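Local coordinates for flagellar basal body protein (PDB 5NPY) that probably builds the flagellar hook of Helicobacter pylori, the curved joint that links the basal body to the filament, at residues Q374-T380 / T397-Y403; H204-V208 / I352-Y357; K94-V98 / I505-F510. One frame throughout, in Å; residues are numbered along the deposited sequence.

Contact 1. Residues Q374-T380 / T397-Y403. With 144 (tris-hydroxymethyl-methyl-ammonium), chain B.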
loop_
_atom_site.group_PDB
_atom_site.type_symbol
_atom_site.label_atom_id
_atom_site.label_comp_id
_atom_site.label_asym_id
_atom_site.label_seq_id
_atom_site.Cartn_x
_atom_site.Cartn_y
_atom_site.Cartn_z
ATOM N N GLN A 374 1.287 -11.167 3.727
ATOM C CA GLN A 374 0.944 -10.984 5.128
ATOM C C GLN A 374 2.128 -10.433 5.908
ATOM O O GLN A 374 3.295 -10.663 5.565
ATOM C CB GLN A 374 0.451 -12.280 5.759
ATOM C CG GLN A 374 -0.869 -12.743 5.131
ATOM C CD GLN A 374 -1.546 -13.878 5.860
ATOM O OE1 GLN A 374 -1.049 -14.383 6.865
ATOM N NE2 GLN A 374 -2.699 -14.291 5.347
ATOM N N SER A 375 1.801 -9.649 6.935
ATOM C CA SER A 375 2.775 -9.048 7.834
ATOM C C SER A 375 2.232 -9.140 9.237
ATOM O O SER A 375 1.077 -8.784 9.469
ATOM C CB SER A 375 3.047 -7.576 7.521
ATOM O OG SER A 375 3.869 -7.437 6.394
ATOM N N GLU A 376 3.073 -9.581 10.162
ATOM C CA GLU A 376 2.777 -9.550 11.581
ATOM C C GLU A 376 3.809 -8.678 12.293
ATOM O O GLU A 376 5.006 -8.762 12.005
ATOM C CB GLU A 376 2.795 -10.947 12.142
ATOM C CG GLU A 376 2.026 -11.965 11.316
ATOM C CD GLU A 376 1.969 -13.281 12.056
ATOM O OE1 GLU A 376 2.623 -14.248 11.632
ATOM O OE2 GLU A 376 1.332 -13.313 13.129
ATOM N N TYR A 377 3.341 -7.867 13.239
ATOM C CA TYR A 377 4.123 -6.805 13.870
ATOM C C TYR A 377 4.198 -7.057 15.371
ATOM O O TYR A 377 3.171 -7.316 16.021
ATOM C CB TYR A 377 3.487 -5.421 13.602
ATOM C CG TYR A 377 3.174 -5.104 12.131
ATOM C CD1 TYR A 377 3.883 -4.111 11.442
ATOM C CD2 TYR A 377 2.157 -5.786 11.437
ATOM C CE1 TYR A 377 3.606 -3.813 10.091
ATOM C CE2 TYR A 377 1.866 -5.482 10.113
ATOM C CZ TYR A 377 2.603 -4.499 9.433
ATOM O OH TYR A 377 2.337 -4.199 8.101
ATOM N N TYR A 378 5.405 -6.970 15.922
ATOM C CA TYR A 378 5.636 -7.143 17.348
ATOM C C TYR A 378 6.408 -5.932 17.833
ATOM O O TYR A 378 7.463 -5.617 17.274
ATOM C CB TYR A 378 6.416 -8.426 17.634
ATOM C CG TYR A 378 5.855 -9.673 16.969
ATOM C CD1 TYR A 378 6.344 -10.122 15.746
ATOM C CD2 TYR A 378 4.854 -10.404 17.567
ATOM C CE1 TYR A 378 5.829 -11.269 15.130
ATOM C CE2 TYR A 378 4.328 -11.530 16.964
ATOM C CZ TYR A 378 4.819 -11.955 15.749
ATOM O OH TYR A 378 4.292 -13.073 15.162
ATOM N N MET A 379 5.899 -5.251 18.869
ATOM C CA MET A 379 6.544 -4.033 19.375
ATOM C C MET A 379 7.681 -4.366 20.319
ATOM O O MET A 379 7.524 -5.166 21.241
ATOM C CB MET A 379 5.562 -3.126 20.099
ATOM C CG MET A 379 6.129 -1.732 20.360
ATOM S SD MET A 379 4.787 -0.642 20.947
ATOM C CE MET A 379 5.088 -0.646 22.697
ATOM N N THR A 380 8.818 -3.715 20.114
ATOM C CA THR A 380 10.030 -4.079 20.827
ATOM C C THR A 380 10.595 -2.955 21.667
ATOM O O THR A 380 11.354 -3.231 22.602
ATOM C CB THR A 380 11.121 -4.535 19.836
ATOM O OG1 THR A 380 11.376 -3.470 18.893
ATOM C CG2 THR A 380 10.677 -5.783 19.075
ATOM N N THR A 397 9.992 1.168 18.098
ATOM C CA THR A 397 10.285 0.218 17.034
ATOM C C THR A 397 9.377 -0.989 17.149
ATOM O O THR A 397 9.001 -1.411 18.244
ATOM C CB THR A 397 11.783 -0.281 17.007
ATOM O OG1 THR A 397 12.080 -1.061 18.171
ATOM C CG2 THR A 397 12.733 0.887 16.915
ATOM N N TRP A 398 9.084 -1.563 15.994
ATOM C CA TRP A 398 8.418 -2.847 15.858
ATOM C C TRP A 398 9.286 -3.732 14.981
ATOM O O TRP A 398 9.935 -3.237 14.059
ATOM C CB TRP A 398 7.017 -2.695 15.221
ATOM C CG TRP A 398 6.078 -1.825 15.978
ATOM C CD1 TRP A 398 6.255 -0.514 16.303
ATOM C CD2 TRP A 398 4.769 -2.187 16.466
ATOM N NE1 TRP A 398 5.139 -0.037 16.969
ATOM C CE2 TRP A 398 4.223 -1.047 17.088
ATOM C CE3 TRP A 398 4.013 -3.369 16.440
ATOM C CZ2 TRP A 398 2.968 -1.054 17.693
ATOM C CZ3 TRP A 398 2.768 -3.371 17.026
ATOM C CH2 TRP A 398 2.253 -2.218 17.644
ATOM N N GLU A 399 9.288 -5.041 15.251
ATOM C CA GLU A 399 9.886 -6.013 14.336
ATOM C C GLU A 399 8.789 -6.707 13.542
ATOM O O GLU A 399 7.858 -7.287 14.130
ATOM C CB GLU A 399 10.733 -7.061 15.066
ATOM C CG GLU A 399 11.865 -6.447 15.844
ATOM C CD GLU A 399 12.969 -7.422 16.151
ATOM O OE1 GLU A 399 13.126 -8.402 15.396
ATOM O OE2 GLU A 399 13.684 -7.193 17.142
ATOM N N VAL A 400 8.939 -6.695 12.212
ATOM C CA VAL A 400 7.907 -7.141 11.276
ATOM C C VAL A 400 8.346 -8.424 10.560
ATOM O O VAL A 400 9.416 -8.475 9.940
ATOM C CB VAL A 400 7.586 -6.035 10.257
ATOM C CG1 VAL A 400 6.461 -6.480 9.341
ATOM C CG2 VAL A 400 7.329 -4.628 10.970
ATOM N N LYS A 401 7.476 -9.429 10.582
ATOM C CA LYS A 401 7.686 -10.739 9.969
ATOM C C LYS A 401 6.756 -10.836 8.763
ATOM O O LYS A 401 5.536 -10.888 8.936
ATOM C CB LYS A 401 7.383 -11.820 11.012
ATOM C CG LYS A 401 7.048 -13.219 10.517
ATOM C CD LYS A 401 6.519 -14.083 11.679
ATOM C CE LYS A 401 6.871 -15.553 11.468
ATOM N NZ LYS A 401 6.725 -16.348 12.713
ATOM N N SER A 402 7.315 -10.843 7.544
ATOM C CA SER A 402 6.507 -10.811 6.328
ATOM C C SER A 402 6.727 -12.048 5.449
ATOM O O SER A 402 7.856 -12.542 5.313
ATOM C CB SER A 402 6.789 -9.554 5.501
ATOM O OG SER A 402 6.648 -8.362 6.257
ATOM N N TYR A 403 5.645 -12.508 4.812
ATOM C CA TYR A 403 5.648 -13.710 3.979
ATOM C C TYR A 403 4.394 -13.689 3.114
ATOM O O TYR A 403 3.502 -12.849 3.298
ATOM C CB TYR A 403 5.707 -14.984 4.830
ATOM C CG TYR A 403 4.678 -14.971 5.948
ATOM C CD1 TYR A 403 3.406 -15.508 5.753
ATOM C CD2 TYR A 403 4.963 -14.391 7.187
ATOM C CE1 TYR A 403 2.448 -15.480 6.765
ATOM C CE2 TYR A 403 3.991 -14.348 8.202
ATOM C CZ TYR A 403 2.735 -14.903 7.970
ATOM O OH TYR A 403 1.767 -14.889 8.935
HETATM C C1 144 B . 16.941 -3.037 18.541
HETATM N N 144 B . 15.611 -3.589 18.796
HETATM C C2 144 B . 15.654 -4.452 19.977
HETATM O O2 144 B . 16.166 -5.737 19.723
HETATM C C3 144 B . 15.163 -4.371 17.650
HETATM O O3 144 B . 13.763 -4.536 17.678
HETATM C C4 144 B . 14.587 -2.561 19.048
HETATM O O4 144 B . 14.980 -1.207 19.095
HETATM O O HOH W 1 7.128 -15.080 15.121
#
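Strands 374-380 and 397-403 run antiparallel, their axes 4.4 Å apart at closest approach with N-to-C directions 149° apart; paired N-H and C=O groups bond at Gln374-Tyr403, Glu376-Lys401 and Tyr378-Glu399, while Ser375-Ser402, Tyr377-Val400 and Met379-Trp398 are non-hydrogen-bonded pairs. Those last three pairs share one face of the sheet. There CB of Met379 sits over the centre of the Trp398 six-membered ring, 3.8 Å from its centroid, and the sulfur lies obliquely to the same ring, a Met-aromatic contact. CG of Met379 is anti to the backbone N (chi1 -167°), which lays the chain across the indole. Tyr377 and Val400 point the same way, side by side, CG1 of the valine over the rim of the phenol ring. OG of Ser375 and OG of Ser402 are hydrogen-bonded at 2.9 Å, and Ser375 OG also bonds Tyr446 OH. On the face of Glu376, OH of Tyr403 donates to OE1 of Glu376 at 2.9 Å from above the carboxylate plane; OE2 is taken by Tyr356. Thr397 OG1 donates to Thr380 OG1 (2.6 Å), which in turn donates to O3 of the bound tris-hydroxymethyl-methyl-ammonium. O3 donates a hydrogen bond to Glu399 OE2 at 2.7 Å, so a directed chain of hydroxyls ends on a carboxylate and forms part of the ligand pocket. Strand 346-364 flanks 370-381 on its other edge, strand 411-423 flanks 396-406, and helix 209-212 packs on Tyr378, Thr380 and Glu399.

Contact 2. Residues H204-V208 / I352-Y357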
loop_
_atom_site.group_PDB
_atom_site.type_symbol
_atom_site.label_atom_id
_atom_site.label_comp_id
_atom_site.label_asym_id
_atom_site.label_seq_id
_atom_site.Cartn_x
_atom_site.Cartn_y
_atom_site.Cartn_z
ATOM N N HIS A 204 -3.808 -4.239 20.066
ATOM C CA HIS A 204 -3.912 -5.689 20.061
ATOM C C HIS A 204 -2.673 -6.203 20.768
ATOM O O HIS A 204 -1.619 -5.568 20.752
ATOM C CB HIS A 204 -4.037 -6.362 18.687
ATOM C CG HIS A 204 -5.084 -5.756 17.802
ATOM N ND1 HIS A 204 -6.323 -6.330 17.611
ATOM C CD2 HIS A 204 -5.071 -4.626 17.053
ATOM C CE1 HIS A 204 -7.029 -5.579 16.783
ATOM N NE2 HIS A 204 -6.292 -4.538 16.433
ATOM N N LEU A 205 -2.825 -7.355 21.411
ATOM C CA LEU A 205 -1.744 -8.031 22.102
ATOM C C LEU A 205 -1.745 -9.497 21.701
ATOM O O LEU A 205 -2.782 -10.060 21.329
ATOM C CB LEU A 205 -1.883 -7.918 23.618
ATOM C CG LEU A 205 -1.741 -6.508 24.189
ATOM C CD1 LEU A 205 -2.541 -6.380 25.519
ATOM C CD2 LEU A 205 -0.236 -6.125 24.378
ATOM N N LYS A 206 -0.561 -10.098 21.755
ATOM C CA LYS A 206 -0.385 -11.530 21.636
ATOM C C LYS A 206 0.494 -12.006 22.788
ATOM O O LYS A 206 1.318 -11.251 23.328
ATOM C CB LYS A 206 0.268 -11.931 20.293
ATOM C CG LYS A 206 -0.630 -11.914 19.076
ATOM C CD LYS A 206 -1.289 -13.254 18.806
ATOM C CE LYS A 206 -2.161 -13.182 17.548
ATOM N NZ LYS A 206 -3.614 -13.479 17.753
ATOM N N GLY A 207 0.302 -13.266 23.166
ATOM C CA GLY A 207 1.245 -13.889 24.058
ATOM C C GLY A 207 2.638 -13.671 23.507
ATOM O O GLY A 207 2.864 -13.732 22.291
ATOM N N VAL A 208 3.579 -13.384 24.402
ATOM C CA VAL A 208 4.913 -13.053 23.958
ATOM C C VAL A 208 5.612 -14.264 23.335
ATOM O O VAL A 208 6.583 -14.089 22.591
ATOM C CB VAL A 208 5.668 -12.437 25.153
ATOM C CG1 VAL A 208 6.264 -13.525 26.061
ATOM C CG2 VAL A 208 6.692 -11.430 24.661
ATOM N N ILE A 352 3.009 -13.035 30.047
ATOM C CA ILE A 352 3.463 -11.787 29.446
ATOM C C ILE A 352 2.936 -11.705 28.021
ATOM O O ILE A 352 2.947 -12.708 27.294
ATOM C CB ILE A 352 5.007 -11.713 29.465
ATOM C CG1 ILE A 352 5.520 -11.670 30.898
ATOM C CG2 ILE A 352 5.520 -10.535 28.677
ATOM C CD1 ILE A 352 4.675 -10.807 31.807
ATOM N N LYS A 353 2.494 -10.503 27.614
ATOM C CA LYS A 353 2.035 -10.264 26.252
ATOM C C LYS A 353 2.797 -9.096 25.639
ATOM O O LYS A 353 3.389 -8.270 26.339
ATOM C CB LYS A 353 0.527 -9.970 26.192
ATOM C CG LYS A 353 -0.367 -11.132 26.594
ATOM C CD LYS A 353 -1.836 -10.809 26.373
ATOM C CE LYS A 353 -2.711 -11.955 26.831
ATOM N NZ LYS A 353 -4.069 -11.483 27.136
ATOM N N ILE A 354 2.725 -9.017 24.313
ATOM C CA ILE A 354 3.483 -8.060 23.510
ATOM C C ILE A 354 2.520 -7.345 22.563
ATOM O O ILE A 354 1.609 -7.973 22.008
ATOM C CB ILE A 354 4.608 -8.773 22.739
ATOM C CG1 ILE A 354 5.582 -7.771 22.092
ATOM C CG2 ILE A 354 4.021 -9.763 21.695
ATOM C CD1 ILE A 354 6.840 -8.444 21.506
ATOM N N PRO A 355 2.665 -6.037 22.366
ATOM C CA PRO A 355 1.789 -5.337 21.408
ATOM C C PRO A 355 1.996 -5.855 19.984
ATOM O O PRO A 355 3.114 -6.169 19.567
ATOM C CB PRO A 355 2.194 -3.860 21.558
ATOM C CG PRO A 355 2.809 -3.769 22.967
ATOM C CD PRO A 355 3.504 -5.122 23.162
ATOM N N TYR A 356 0.893 -5.948 19.242
ATOM C CA TYR A 356 0.805 -6.800 18.064
ATOM C C TYR A 356 -0.023 -6.104 16.997
ATOM O O TYR A 356 -0.850 -5.240 17.298
ATOM C CB TYR A 356 0.184 -8.167 18.418
ATOM C CG TYR A 356 0.014 -9.105 17.236
ATOM C CD1 TYR A 356 -1.220 -9.288 16.624
ATOM C CD2 TYR A 356 1.104 -9.813 16.732
ATOM C CE1 TYR A 356 -1.366 -10.168 15.541
ATOM C CE2 TYR A 356 0.975 -10.663 15.663
ATOM C CZ TYR A 356 -0.245 -10.848 15.072
ATOM O OH TYR A 356 -0.326 -11.732 14.017
ATOM N N TYR A 357 0.220 -6.474 15.736
ATOM C CA TYR A 357 -0.702 -6.146 14.650
ATOM C C TYR A 357 -0.392 -7.056 13.466
ATOM O O TYR A 357 0.625 -7.751 13.444
ATOM C CB TYR A 357 -0.629 -4.662 14.253
ATOM C CG TYR A 357 -1.829 -4.213 13.421
ATOM C CD1 TYR A 357 -3.124 -4.472 13.859
ATOM C CD2 TYR A 357 -1.666 -3.569 12.200
ATOM C CE1 TYR A 357 -4.239 -4.080 13.113
ATOM C CE2 TYR A 357 -2.762 -3.169 11.431
ATOM C CZ TYR A 357 -4.057 -3.431 11.910
ATOM O OH TYR A 357 -5.171 -3.066 11.206
HETATM O O HOH W 2 -2.086 -2.982 17.624
#
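One face of the Tyr356 ring is covered by Lys206, whose CG stands 3.5 Å from the ring centroid and 17° off the normal, a CH-pi contact in an antiparallel beta pairing of strands 204-207 and 353-357. The lysine chain bends at chi2 (-92°), which carries CE on over the same ring to lie 3.7 Å from CE1 of Tyr356. At the aromatic pair of His204 and Tyr357, CD2 of His204 approaches the edge of the Tyr357 ring near its plane, 3.7 Å from CD1; the two rings meet obliquely, planes 34° apart. Backbone evidence for the pairing is firmest at Lys206 and Ile354, which exchange two hydrogen bonds; the bond from Tyr356 N to His204 O is bent, its donor well above the carbonyl plane. Past the strand end Val208 N still reaches Ile352 O. Apolar side chains pack at this end: CB and CG1 of Val208 lie alongside CG2 of Ile352, and the side chains of Val208 and Ile354 cross at about a right angle, CG2 of Val208 meeting CB of Ile354 at 3.9 Å. CD2 of Leu205 packs against CD of Pro355, whose nitrogen has no hydrogen to donate. Strand 204-207 is thereby joined to the long strand 346-364, which is paired in turn with 370-381. At the histidine end a water bridges the strands, accepting from His204 N and donating to Tyr356 O at 2.6 Å.

Contact 3. Residues K94-V98 / I505-F510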
loop_
_atom_site.group_PDB
_atom_site.type_symbol
_atom_site.label_atom_id
_atom_site.label_comp_id
_atom_site.label_asym_id
_atom_site.label_seq_id
_atom_site.Cartn_x
_atom_site.Cartn_y
_atom_site.Cartn_z
ATOM N N LYS A 94 -18.935 24.351 -31.871
ATOM C CA LYS A 94 -18.209 24.551 -33.117
ATOM C C LYS A 94 -17.106 23.508 -33.249
ATOM O O LYS A 94 -16.351 23.270 -32.301
ATOM C CB LYS A 94 -17.612 25.957 -33.180
ATOM C CG LYS A 94 -17.953 26.721 -34.463
ATOM C CD LYS A 94 -19.466 26.920 -34.596
ATOM C CE LYS A 94 -19.836 27.762 -35.807
ATOM N NZ LYS A 94 -21.304 27.689 -36.069
ATOM N N GLY A 95 -17.011 22.895 -34.429
ATOM C CA GLY A 95 -16.018 21.861 -34.653
ATOM C C GLY A 95 -16.515 20.644 -35.410
ATOM O O GLY A 95 -17.701 20.540 -35.749
ATOM N N TRP A 96 -15.605 19.704 -35.665
ATOM C CA TRP A 96 -15.853 18.601 -36.579
ATOM C C TRP A 96 -15.244 17.322 -36.045
ATOM O O TRP A 96 -14.157 17.340 -35.462
ATOM C CB TRP A 96 -15.253 18.876 -37.957
ATOM C CG TRP A 96 -15.692 20.176 -38.531
ATOM C CD1 TRP A 96 -15.137 21.406 -38.319
ATOM C CD2 TRP A 96 -16.795 20.378 -39.405
ATOM N NE1 TRP A 96 -15.832 22.363 -39.013
ATOM C CE2 TRP A 96 -16.854 21.755 -39.688
ATOM C CE3 TRP A 96 -17.740 19.526 -39.978
ATOM C CZ2 TRP A 96 -17.817 22.295 -40.522
ATOM C CZ3 TRP A 96 -18.696 20.067 -40.807
ATOM C CH2 TRP A 96 -18.728 21.438 -41.069
ATOM N N PHE A 97 -15.952 16.216 -36.259
ATOM C CA PHE A 97 -15.312 14.912 -36.220
ATOM C C PHE A 97 -14.290 14.834 -37.345
ATOM O O PHE A 97 -14.394 15.540 -38.351
ATOM C CB PHE A 97 -16.353 13.792 -36.356
ATOM C CG PHE A 97 -17.278 13.674 -35.167
ATOM C CD1 PHE A 97 -16.772 13.601 -33.880
ATOM C CD2 PHE A 97 -18.655 13.657 -35.338
ATOM C CE1 PHE A 97 -17.612 13.500 -32.788
ATOM C CE2 PHE A 97 -19.506 13.556 -34.245
ATOM C CZ PHE A 97 -18.985 13.481 -32.970
ATOM N N VAL A 98 -13.284 13.981 -37.164
ATOM C CA VAL A 98 -12.222 13.797 -38.149
ATOM C C VAL A 98 -12.219 12.353 -38.597
ATOM O O VAL A 98 -12.261 11.443 -37.761
ATOM C CB VAL A 98 -10.841 14.148 -37.588
ATOM C CG1 VAL A 98 -9.914 14.427 -38.740
ATOM C CG2 VAL A 98 -10.941 15.292 -36.599
ATOM N N ILE A 505 -12.077 10.799 -29.002
ATOM C CA ILE A 505 -12.543 11.144 -30.342
ATOM C C ILE A 505 -11.863 12.426 -30.798
ATOM O O ILE A 505 -11.864 13.439 -30.086
ATOM C CB ILE A 505 -14.072 11.301 -30.358
ATOM C CG1 ILE A 505 -14.755 10.037 -29.831
ATOM C CG2 ILE A 505 -14.564 11.617 -31.774
ATOM C CD1 ILE A 505 -14.617 8.837 -30.744
ATOM N N GLY A 506 -11.279 12.385 -31.994
ATOM C CA GLY A 506 -10.746 13.597 -32.588
ATOM C C GLY A 506 -11.827 14.647 -32.788
ATOM O O GLY A 506 -12.966 14.341 -33.162
ATOM N N ILE A 507 -11.465 15.899 -32.502
ATOM C CA ILE A 507 -12.304 17.066 -32.744
ATOM C C ILE A 507 -11.392 18.171 -33.255
ATOM O O ILE A 507 -10.332 18.420 -32.676
ATOM C CB ILE A 507 -13.054 17.531 -31.477
ATOM C CG1 ILE A 507 -14.109 16.514 -31.052
ATOM C CG2 ILE A 507 -13.736 18.873 -31.715
ATOM C CD1 ILE A 507 -15.379 16.557 -31.891
ATOM N N LEU A 508 -11.785 18.818 -34.343
ATOM C CA LEU A 508 -11.019 19.921 -34.908
ATOM C C LEU A 508 -11.968 21.059 -35.253
ATOM O O LEU A 508 -13.093 20.826 -35.709
ATOM C CB LEU A 508 -10.231 19.499 -36.158
ATOM C CG LEU A 508 -9.161 18.423 -35.946
ATOM C CD1 LEU A 508 -8.735 17.849 -37.272
ATOM C CD2 LEU A 508 -7.957 18.988 -35.200
ATOM N N ALA A 509 -11.512 22.286 -35.022
ATOM C CA ALA A 509 -12.279 23.485 -35.312
ATOM C C ALA A 509 -11.501 24.375 -36.271
ATOM O O ALA A 509 -10.320 24.153 -36.549
ATOM C CB ALA A 509 -12.622 24.253 -34.028
ATOM N N PHE A 510 -12.189 25.394 -36.775
ATOM C CA PHE A 510 -11.607 26.346 -37.701
ATOM C C PHE A 510 -12.182 27.717 -37.408
ATOM O O PHE A 510 -13.311 27.838 -36.929
ATOM C CB PHE A 510 -11.893 25.984 -39.157
ATOM C CG PHE A 510 -11.466 24.599 -39.534
ATOM C CD1 PHE A 510 -12.296 23.514 -39.296
ATOM C CD2 PHE A 510 -10.238 24.383 -40.146
ATOM C CE1 PHE A 510 -11.900 22.236 -39.652
ATOM C CE2 PHE A 510 -9.839 23.110 -40.506
ATOM C CZ PHE A 510 -10.667 22.035 -40.255
HETATM O O HOH W 3 -13.316 12.279 -35.031
#
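Val98 and Leu508 meet at the apolar centre, crossing at about a right angle, with CG2 of the valine only 3.4 Å from CD1 of the leucine, tighter than usual van der Waals contact. With chi1 at -159°, CG2 is turned opposite the carbonyl carbon and faces the leucine. On the other side of the backbone, the Phe97 ring is met obliquely by two methyl groups: CG2 of Ile505 comes within 3.6 Å, and CD1 of Ile507 within 3.8 Å, of CD1 of Phe97. Farther along, CD1 of Trp96 lies in the plane of the Phe510 ring, at its edge, 3.6 Å from CE1; the indole five-membered ring and the phenyl plane are 64° apart. The indole N-H bonds Asp513. Gly95 brings its CA to 3.3 Å from Leu508 O; at its positive phi a CB would press on the carbonyl O of Lys94. Outward, Trp96 and Leu508 form a single antiparallel bridge: Leu508 N gives Trp96 O a straight bond (160° at hydrogen), whereas Trp96 N to Leu508 O is weak. Beyond it, a water accepts from Val98 N and probably donates to Gly506 O. The pair thus ties the start of strand 97-100, in the FlgE/F/G D1 region, to the end of strand 499-509; strand 87-93 covers Phe97 and Ile507, strand 107-109 covers Val98 and Leu508, and Tyr145 bonds the backbones of Val98 and Gly506.

How the contacts relate
From the N terminus, residues 94-98 open contact 3, which closes only when the chain returns at 505-510, after 406 intervening residues. Contacts 1 and 2 both fall within that span and follow in series: 204-208 meets 352-357, then 374-380 turns back through a 16-residue connection to 397-403. Those two touch, because strands 346-364 and 370-381 are sheet neighbours; the evidence is a probable bond from Tyr377 N to Tyr357 O. Contact 3 lies far off, its centre about 57 Å from that of contact 1 and 65 Å from that of contact 2. It joins early and late chain segments, whereas contacts 1 and 2 are two of the strand pairings of one antiparallel sheet.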